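Local coordinates for protein serine acetyltransferase (Entamoeba histolytica, PDB 3Q1X) that probably transfers an acetyl group to the hydroxyl of L-serine, a step of cysteine biosynthesis, and is seen here with L-serine bound, at residues 2-7 with 92-97; 33-38 with 159-164; 112-117 with 125-130. All blocks are in the same frame, centred on the assembly; numbering follows the deposited sequence.

Contact 1: 2-7 with 92-97; sequences DNYIYS and ILEKLP
Tyr4 and Leu93 meet flank to flank, their side chains running past each other in opposite directions between two helices that run almost parallel. The nearest atoms are CE2 on the tyrosine ring and CB of Leu93, 3.7 Å apart, in an oblique approach. Beyond Leu93 the ring reaches the following residue: Glu94 N lies at its edge, near its plane, and the phenol oxygen Tyr4 OH ends 3.3 Å from Glu94 CA, against the aliphatic start of that glutamate. The first torsion of Tyr4 explains this reach, since CG is anti to the backbone N (chi1 -162°) and the ring extends across the gap. On the deeper side Leu93 CD1 packs on Ile5 CG1 at 3.8 Å, the isoleucine presenting its longer branch. All of this is van der Waals packing; within helix 2-18, Ser7 OG bonds to Tyr4 O at 2.8 Å. The buried side continues into helix 59-79, where Leu65 and Val69 touch Leu93 and Thr66 touches Ile5. With segment axes 10.1 Å apart and only 6° between their directions, this is near-parallel helix packing through interleaved side chains, part of the N-terminal all-helical region of a serine acetyltransferase, away from the left-handed beta-helix that follows.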
loop_
_atom_site.group_PDB
_atom_site.type_symbol
_atom_site.label_atom_id
_atom_site.label_comp_id
_atom_site.label_asym_id
_atom_site.label_seq_id
_atom_site.Cartn_x
_atom_site.Cartn_y
_atom_site.Cartn_z
ATOM N N ASP A 2 6.698 32.246 -16.560
ATOM C CA ASP A 2 5.368 32.687 -16.123
ATOM C C ASP A 2 4.423 33.013 -17.286
ATOM O O ASP A 2 3.213 32.785 -17.190
ATOM C CB ASP A 2 5.463 33.875 -15.162
ATOM C CG ASP A 2 6.123 33.504 -13.837
ATOM O OD1 ASP A 2 5.538 32.711 -13.057
ATOM O OD2 ASP A 2 7.222 34.024 -13.571
ATOM N N ASN A 3 4.977 33.531 -18.382
ATOM C CA ASN A 3 4.175 33.844 -19.566
ATOM C C ASN A 3 3.713 32.581 -20.287
ATOM O O ASN A 3 2.588 32.531 -20.788
ATOM C CB ASN A 3 4.923 34.794 -20.506
ATOM C CG ASN A 3 5.178 36.163 -19.877
ATOM O OD1 ASN A 3 4.461 36.585 -18.974
ATOM N ND2 ASN A 3 6.205 36.860 -20.359
ATOM N N TYR A 4 4.577 31.563 -20.311
ATOM C CA TYR A 4 4.221 30.250 -20.857
ATOM C C TYR A 4 3.168 29.569 -19.979
ATOM O O TYR A 4 2.250 28.943 -20.494
ATOM C CB TYR A 4 5.468 29.359 -21.024
ATOM C CG TYR A 4 5.277 28.171 -21.955
ATOM C CD1 TYR A 4 4.874 28.354 -23.280
ATOM C CD2 TYR A 4 5.508 26.863 -21.513
ATOM C CE1 TYR A 4 4.696 27.271 -24.139
ATOM C CE2 TYR A 4 5.336 25.762 -22.384
ATOM C CZ TYR A 4 4.923 25.983 -23.687
ATOM O OH TYR A 4 4.748 24.932 -24.559
ATOM N N ILE A 5 3.294 29.721 -18.662
ATOM C CA ILE A 5 2.299 29.208 -17.708
ATOM C C ILE A 5 0.941 29.836 -17.977
ATOM O O ILE A 5 -0.055 29.122 -18.089
ATOM C CB ILE A 5 2.709 29.448 -16.225
ATOM C CG1 ILE A 5 3.847 28.505 -15.829
ATOM C CG2 ILE A 5 1.515 29.251 -15.282
ATOM C CD1 ILE A 5 4.564 28.881 -14.541
ATOM N N TYR A 6 0.910 31.164 -18.113
ATOM C CA TYR A 6 -0.340 31.851 -18.435
ATOM C C TYR A 6 -1.008 31.277 -19.695
ATOM O O TYR A 6 -2.229 31.073 -19.713
ATOM C CB TYR A 6 -0.173 33.373 -18.600
ATOM C CG TYR A 6 -1.394 33.902 -19.310
ATOM C CD1 TYR A 6 -2.566 34.192 -18.606
ATOM C CD2 TYR A 6 -1.428 33.996 -20.699
ATOM C CE1 TYR A 6 -3.712 34.615 -19.267
ATOM C CE2 TYR A 6 -2.582 34.410 -21.371
ATOM C CZ TYR A 6 -3.713 34.722 -20.648
ATOM O OH TYR A 6 -4.843 35.134 -21.314
ATOM N N SER A 7 -0.213 31.038 -20.742
ATOM C CA SER A 7 -0.742 30.546 -22.020
ATOM C C SER A 7 -1.274 29.128 -21.899
ATOM O O SER A 7 -2.315 28.801 -22.469
ATOM C CB SER A 7 0.310 30.612 -23.131
ATOM O OG SER A 7 1.241 29.536 -23.055
ATOM N N ILE A 92 7.096 19.679 -19.626
ATOM C CA ILE A 92 5.848 19.314 -18.944
ATOM C C ILE A 92 4.716 20.277 -19.334
ATOM O O ILE A 92 3.652 19.852 -19.803
ATOM C CB ILE A 92 5.994 19.302 -17.395
ATOM C CG1 ILE A 92 6.931 18.185 -16.944
ATOM C CG2 ILE A 92 4.642 19.098 -16.732
ATOM C CD1 ILE A 92 7.490 18.374 -15.541
ATOM N N LEU A 93 4.960 21.573 -19.144
ATOM C CA LEU A 93 3.978 22.595 -19.499
ATOM C C LEU A 93 3.462 22.417 -20.930
ATOM O O LEU A 93 2.242 22.392 -21.153
ATOM C CB LEU A 93 4.547 24.004 -19.269
ATOM C CG LEU A 93 4.583 24.493 -17.816
ATOM C CD1 LEU A 93 5.530 25.674 -17.666
ATOM C CD2 LEU A 93 3.183 24.842 -17.299
ATOM N N GLU A 94 4.390 22.260 -21.875
ATOM C CA GLU A 94 4.070 21.988 -23.281
ATOM C C GLU A 94 3.061 20.854 -23.471
ATOM O O GLU A 94 2.117 20.989 -24.252
ATOM C CB GLU A 94 5.345 21.665 -24.054
ATOM C CG GLU A 94 5.152 21.588 -25.563
ATOM C CD GLU A 94 6.367 21.031 -26.292
ATOM O OE1 GLU A 94 7.471 20.971 -25.698
ATOM O OE2 GLU A 94 6.220 20.651 -27.472
ATOM N N LYS A 95 3.265 19.754 -22.741
ATOM C CA LYS A 95 2.446 18.548 -22.881
ATOM C C LYS A 95 1.143 18.544 -22.082
ATOM O O LYS A 95 0.334 17.639 -22.251
ATOM C CB LYS A 95 3.266 17.308 -22.486
ATOM C CG LYS A 95 4.389 16.950 -23.445
ATOM C CD LYS A 95 3.898 16.111 -24.620
ATOM C CE LYS A 95 5.012 15.934 -25.630
ATOM N NZ LYS A 95 5.269 17.187 -26.402
ATOM N N LEU A 96 0.921 19.527 -21.207
ATOM C CA LEU A 96 -0.254 19.454 -20.310
ATOM C C LEU A 96 -1.615 19.395 -21.021
ATOM O O LEU A 96 -2.502 18.639 -20.585
ATOM C CB LEU A 96 -0.228 20.549 -19.227
ATOM C CG LEU A 96 0.881 20.377 -18.189
ATOM C CD1 LEU A 96 0.890 21.557 -17.221
ATOM C CD2 LEU A 96 0.738 19.067 -17.420
ATOM N N PRO A 97 -1.794 20.166 -22.108
ATOM C CA PRO A 97 -3.062 20.006 -22.843
ATOM C C PRO A 97 -3.266 18.598 -23.420
ATOM O O PRO A 97 -4.366 18.049 -23.291
ATOM C CB PRO A 97 -2.961 21.054 -23.959
ATOM C CG PRO A 97 -2.067 22.097 -23.391
ATOM C CD PRO A 97 -1.034 21.334 -22.595
#

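Contact 2: 33-38 with 159-164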
loop_
_atom_site.group_PDB
_atom_site.type_symbol
_atom_site.label_atom_id
_atom_site.label_comp_id
_atom_site.label_asym_id
_atom_site.label_seq_id
_atom_site.Cartn_x
_atom_site.Cartn_y
_atom_site.Cartn_z
ATOM N N LYS A 33 -6.296 16.122 1.402
ATOM C CA LYS A 33 -4.890 16.497 1.297
ATOM C C LYS A 33 -4.065 15.258 0.974
ATOM O O LYS A 33 -3.965 14.335 1.783
ATOM C CB LYS A 33 -4.408 17.150 2.592
ATOM N N VAL A 34 -3.496 15.239 -0.229
ATOM C CA VAL A 34 -2.622 14.150 -0.663
ATOM C C VAL A 34 -1.261 14.730 -1.061
ATOM O O VAL A 34 -1.093 15.953 -1.072
ATOM C CB VAL A 34 -3.241 13.346 -1.835
ATOM C CG1 VAL A 34 -4.515 12.622 -1.381
ATOM C CG2 VAL A 34 -3.516 14.239 -3.034
ATOM N N PHE A 35 -0.298 13.868 -1.387
ATOM C CA PHE A 35 1.025 14.344 -1.804
ATOM C C PHE A 35 0.981 15.405 -2.909
ATOM O O PHE A 35 0.080 15.416 -3.759
ATOM C CB PHE A 35 1.970 13.186 -2.152
ATOM C CG PHE A 35 1.560 12.380 -3.359
ATOM C CD1 PHE A 35 2.080 12.673 -4.611
ATOM C CD2 PHE A 35 0.719 11.278 -3.225
ATOM C CE1 PHE A 35 1.734 11.908 -5.726
ATOM C CE2 PHE A 35 0.357 10.508 -4.334
ATOM C CZ PHE A 35 0.870 10.823 -5.586
ATOM N N THR A 36 1.978 16.286 -2.887
ATOM C CA THR A 36 1.908 17.567 -3.593
ATOM C C THR A 36 1.547 17.448 -5.070
ATOM O O THR A 36 0.619 18.118 -5.526
ATOM C CB THR A 36 3.200 18.397 -3.419
ATOM O OG1 THR A 36 3.528 18.482 -2.030
ATOM C CG2 THR A 36 3.014 19.807 -3.970
ATOM N N GLU A 37 2.257 16.580 -5.796
ATOM C CA GLU A 37 2.088 16.454 -7.244
ATOM C C GLU A 37 0.656 16.070 -7.617
ATOM O O GLU A 37 0.078 16.668 -8.514
ATOM C CB GLU A 37 3.099 15.476 -7.852
ATOM C CG GLU A 37 4.580 15.869 -7.658
ATOM C CD GLU A 37 5.209 15.294 -6.394
ATOM O OE1 GLU A 37 4.489 15.045 -5.396
ATOM O OE2 GLU A 37 6.444 15.086 -6.395
ATOM N N LEU A 38 0.091 15.092 -6.904
ATOM C CA LEU A 38 -1.301 14.692 -7.102
ATOM C C LEU A 38 -2.287 15.784 -6.686
ATOM O O LEU A 38 -3.214 16.073 -7.429
ATOM C CB LEU A 38 -1.621 13.382 -6.368
ATOM C CG LEU A 38 -3.000 12.743 -6.602
ATOM C CD1 LEU A 38 -3.241 12.404 -8.084
ATOM C CD2 LEU A 38 -3.155 11.497 -5.731
ATOM N N HIS A 159 3.404 5.068 -5.608
ATOM C CA HIS A 159 3.634 3.733 -5.089
ATOM C C HIS A 159 3.129 3.581 -3.641
ATOM O O HIS A 159 2.407 2.635 -3.323
ATOM C CB HIS A 159 5.139 3.451 -5.221
ATOM C CG HIS A 159 5.531 2.007 -5.149
ATOM N ND1 HIS A 159 4.645 0.963 -5.312
ATOM C CD2 HIS A 159 6.749 1.443 -4.978
ATOM C CE1 HIS A 159 5.298 -0.180 -5.207
ATOM N NE2 HIS A 159 6.576 0.081 -5.006
ATOM N N SER A 160 3.466 4.538 -2.776
ATOM C CA SER A 160 3.046 4.496 -1.362
ATOM C C SER A 160 1.542 4.702 -1.191
ATOM O O SER A 160 0.899 4.065 -0.352
ATOM C CB SER A 160 3.802 5.551 -0.544
ATOM O OG SER A 160 5.200 5.304 -0.530
ATOM N N TYR A 161 0.991 5.599 -2.005
ATOM C CA TYR A 161 -0.428 5.964 -1.898
ATOM C C TYR A 161 -1.414 4.900 -2.425
ATOM O O TYR A 161 -2.499 4.736 -1.859
ATOM C CB TYR A 161 -0.658 7.336 -2.558
ATOM C CG TYR A 161 -2.029 7.906 -2.296
ATOM C CD1 TYR A 161 -2.393 8.323 -1.012
ATOM C CD2 TYR A 161 -2.968 8.013 -3.315
ATOM C CE1 TYR A 161 -3.658 8.838 -0.751
ATOM C CE2 TYR A 161 -4.245 8.533 -3.070
ATOM C CZ TYR A 161 -4.573 8.950 -1.789
ATOM O OH TYR A 161 -5.836 9.447 -1.538
ATOM N N THR A 162 -1.031 4.183 -3.481
ATOM C CA THR A 162 -1.944 3.299 -4.223
ATOM C C THR A 162 -1.413 1.869 -4.354
ATOM O O THR A 162 -2.139 0.978 -4.801
ATOM C CB THR A 162 -2.126 3.817 -5.662
ATOM O OG1 THR A 162 -0.866 3.759 -6.335
ATOM C CG2 THR A 162 -2.644 5.259 -5.668
ATOM N N SER A 163 -0.145 1.668 -4.002
ATOM C CA SER A 163 0.542 0.366 -4.161
ATOM C C SER A 163 0.664 -0.064 -5.625
ATOM O O SER A 163 0.890 -1.248 -5.913
ATOM C CB SER A 163 -0.125 -0.744 -3.323
ATOM O OG SER A 163 -0.393 -0.316 -2.003
ATOM N N ILE A 164 0.491 0.902 -6.528
ATOM C CA ILE A 164 0.711 0.749 -7.967
ATOM C C ILE A 164 2.108 1.287 -8.295
ATOM O O ILE A 164 2.458 2.408 -7.907
ATOM C CB ILE A 164 -0.365 1.493 -8.792
ATOM C CG1 ILE A 164 -1.773 0.989 -8.450
ATOM C CG2 ILE A 164 -0.086 1.376 -10.309
ATOM C CD1 ILE A 164 -2.878 1.835 -9.045
#
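Tyr161 carries this contact, standing on the last turn of helix 150-162, where the helical region of the serine acetyltransferase passes into its left-handed beta-helix, and reaching to the start of helix 36-45. At its base, CB lies 3.8 Å from CE2 of Phe35, and the neighbouring CG is also within touch of that same atom. The phenylalanine ring approaches obliquely. Farther out, the two sides of the tyrosine ring have different neighbours: CE2 receives CD2 of Leu38 at 4.1 Å, a looser touch, while CE1 and CZ lie alongside CG1 of Val34, which is 3.7 Å from CZ. Both aliphatic side chains cross the tyrosine at roughly a right angle. A chi1 of -170° swings the ring of Tyr161 away from its own backbone N and out from its helix toward this set of three apolar groups.

Phe35 occupies the N-cap position of helix 36-45, and its chi1 of 66° folds the ring back over the first turn. There CB of Leu38 rests on one ring face, 3.6 Å above the plane and displaced toward the rim, and Glu37 OE1 lies in plane at the ring's edge. Val135 of helix 128-144 touches both Phe35 and Leu38, so a third helix adjoins the same apolar patch. Behind Tyr161 its backbone turns to the trimer: Tyr161 O accepts a bond from Ser160 OG of the third subunit. At the far tip, Tyr161 OH comes within 3.4 Å of CG1 of Val34, a methyl group.

Contact 3: 112-117 with 125-130; sequences AGDPAA and RCYPGF. With SER (serine), chain B.
The carboxylate of Asp114 faces two ways: OD1 takes the amino group of the bound serine and a backbone N-H, OD2 the phenol of Tyr127. Tyr127 OH donates to OD2 over 2.7 Å, meeting it on the anti side and 32° out of the carboxylate plane. Seen from the tyrosine, OD2 lies in plane at the ring's edge, while the planes of ring and carboxylate stand 51° apart. The other oxygen, OD1, is 2.8 Å from the serine N and also accepts from Ala116 N at 3.0 Å, a donor that comes from well above the carboxylate plane; this second bond makes an Asx turn. It lies inside a type I turn from Asp114 to Ala117, closed by the bond from Ala117 N to Asp114 O. The extended first torsion of Asp114 (chi1 -173°) directs its carboxylate to both partners. Ala117 CB packs 3.4 Å from Tyr127 OH, and Ala116 CB rests 3.5 Å from the ligand's O atom. The site is completed across the subunit boundary, for the serine also bonds to Asp179 of the same chain and to Arg222 of the third subunit, whose Arg152 reaches Tyr127 OH weakly. Three bonds thus fix the carboxylate, whose negative charge would be expected to suit the ammonium group of an amino-acid substrate, and Tyr127 is placed as a second-shell residue consistent with holding that orientation.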
loop_
_atom_site.group_PDB
_atom_site.type_symbol
_atom_site.label_atom_id
_atom_site.label_comp_id
_atom_site.label_asym_id
_atom_site.label_seq_id
_atom_site.Cartn_x
_atom_site.Cartn_y
_atom_site.Cartn_z
ATOM N N ALA A 112 -16.063 2.532 -18.559
ATOM C CA ALA A 112 -16.469 1.474 -19.492
ATOM C C ALA A 112 -16.057 0.073 -19.048
ATOM O O ALA A 112 -16.711 -0.910 -19.419
ATOM C CB ALA A 112 -15.953 1.767 -20.884
ATOM N N GLY A 113 -14.980 -0.016 -18.266
ATOM C CA GLY A 113 -14.433 -1.297 -17.824
ATOM C C GLY A 113 -14.811 -1.751 -16.413
ATOM O O GLY A 113 -14.386 -2.831 -15.972
ATOM N N ASP A 114 -15.608 -0.941 -15.712
ATOM C CA ASP A 114 -15.933 -1.201 -14.304
ATOM C C ASP A 114 -17.429 -1.082 -13.957
ATOM O O ASP A 114 -17.952 0.027 -13.790
ATOM C CB ASP A 114 -15.132 -0.275 -13.383
ATOM C CG ASP A 114 -15.304 -0.628 -11.905
ATOM O OD1 ASP A 114 -15.837 -1.722 -11.599
ATOM O OD2 ASP A 114 -14.914 0.194 -11.043
ATOM N N PRO A 115 -18.118 -2.227 -13.797
ATOM C CA PRO A 115 -19.539 -2.210 -13.453
ATOM C C PRO A 115 -19.819 -1.544 -12.104
ATOM O O PRO A 115 -20.959 -1.180 -11.836
ATOM C CB PRO A 115 -19.911 -3.696 -13.382
ATOM C CG PRO A 115 -18.870 -4.395 -14.148
ATOM C CD PRO A 115 -17.621 -3.596 -14.025
ATOM N N ALA A 116 -18.784 -1.395 -11.274
ATOM C CA ALA A 116 -18.924 -0.776 -9.956
ATOM C C ALA A 116 -18.932 0.753 -9.989
ATOM O O ALA A 116 -19.311 1.373 -9.003
ATOM C CB ALA A 116 -17.834 -1.292 -8.991
ATOM N N ALA A 117 -18.526 1.360 -11.109
ATOM C CA ALA A 117 -18.423 2.821 -11.191
ATOM C C ALA A 117 -19.779 3.467 -11.490
ATOM O O ALA A 117 -20.397 3.147 -12.499
ATOM C CB ALA A 117 -17.379 3.250 -12.243
ATOM N N ARG A 125 -12.499 11.374 -8.256
ATOM C CA ARG A 125 -12.296 11.686 -6.851
ATOM C C ARG A 125 -11.392 10.698 -6.129
ATOM O O ARG A 125 -10.602 11.100 -5.285
ATOM C CB ARG A 125 -13.639 11.781 -6.125
ATOM C CG ARG A 125 -14.426 13.044 -6.430
ATOM C CD ARG A 125 -13.890 14.229 -5.657
ATOM N NE ARG A 125 -13.944 13.991 -4.219
ATOM C CZ ARG A 125 -13.389 14.772 -3.299
ATOM N NH1 ARG A 125 -12.699 15.855 -3.658
ATOM N NH2 ARG A 125 -13.515 14.458 -2.014
ATOM N N CYS A 126 -11.494 9.406 -6.443
ATOM C CA CYS A 126 -10.868 8.418 -5.556
ATOM C C CYS A 126 -10.406 7.096 -6.163
ATOM O O CYS A 126 -9.927 6.250 -5.426
ATOM C CB CYS A 126 -11.803 8.110 -4.382
ATOM S SG CYS A 126 -13.150 7.004 -4.818
ATOM N N TYR A 127 -10.539 6.899 -7.474
ATOM C CA TYR A 127 -10.063 5.627 -8.057
ATOM C C TYR A 127 -8.530 5.620 -8.106
ATOM O O TYR A 127 -7.933 6.501 -8.723
ATOM C CB TYR A 127 -10.649 5.382 -9.445
ATOM C CG TYR A 127 -11.944 4.577 -9.457
ATOM C CD1 TYR A 127 -12.102 3.515 -10.351
ATOM C CD2 TYR A 127 -12.993 4.860 -8.575
ATOM C CE1 TYR A 127 -13.263 2.768 -10.376
ATOM C CE2 TYR A 127 -14.180 4.114 -8.597
ATOM C CZ TYR A 127 -14.298 3.059 -9.495
ATOM O OH TYR A 127 -15.457 2.308 -9.538
ATOM N N PRO A 128 -7.893 4.624 -7.452
ATOM C CA PRO A 128 -6.434 4.675 -7.292
ATOM C C PRO A 128 -5.653 4.508 -8.605
ATOM O O PRO A 128 -4.621 5.160 -8.800
ATOM C CB PRO A 128 -6.134 3.525 -6.313
ATOM C CG PRO A 128 -7.285 2.582 -6.473
ATOM C CD PRO A 128 -8.479 3.427 -6.820
ATOM N N GLY A 129 -6.132 3.628 -9.489
ATOM C CA GLY A 129 -5.567 3.516 -10.839
ATOM C C GLY A 129 -5.531 4.865 -11.544
ATOM O O GLY A 129 -4.557 5.180 -12.230
ATOM N N PHE A 130 -6.576 5.670 -11.350
ATOM C CA PHE A 130 -6.643 6.987 -11.994
ATOM C C PHE A 130 -5.719 8.028 -11.346
ATOM O O PHE A 130 -5.076 8.803 -12.049
ATOM C CB PHE A 130 -8.076 7.498 -12.117
ATOM C CG PHE A 130 -8.182 8.729 -12.969
ATOM C CD1 PHE A 130 -7.927 8.662 -14.338
ATOM C CD2 PHE A 130 -8.478 9.961 -12.397
ATOM C CE1 PHE A 130 -7.990 9.805 -15.131
ATOM C CE2 PHE A 130 -8.558 11.111 -13.186
ATOM C CZ PHE A 130 -8.305 11.034 -14.547
HETATM N N SER B . -14.313 -3.685 -10.407
HETATM C CA SER B . -14.813 -4.892 -11.133
HETATM C C SER B . -16.250 -5.198 -10.737
HETATM O O SER B . -16.820 -4.542 -9.866
HETATM C CB SER B . -13.916 -6.099 -10.845
HETATM O OG SER B . -13.990 -6.479 -9.477
HETATM O OXT SER B . -16.867 -6.106 -11.280
#

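In the fold
Starting from the N terminus, helix 2-18 is met again by helix 82-113, and contact 1 closes a loop of 84 residues, mostly helical. Before that loop is complete, the chain has entered the first segment of contact 2, so contacts 1 and 2 cross. Contact 3 opens in the last part of helix 82-113, closes a short, mostly helical excursion of seven residues, and nests within the loop of contact 2. Contacts 2 and 3 touch through Ile164 and Gly129. Contact 1 ties helix 2-18 to helix 82-113, contact 2 the start of helix 36-45 to the end of helix 150-162 next to the beta-helix, and contact 3 holds the serine site.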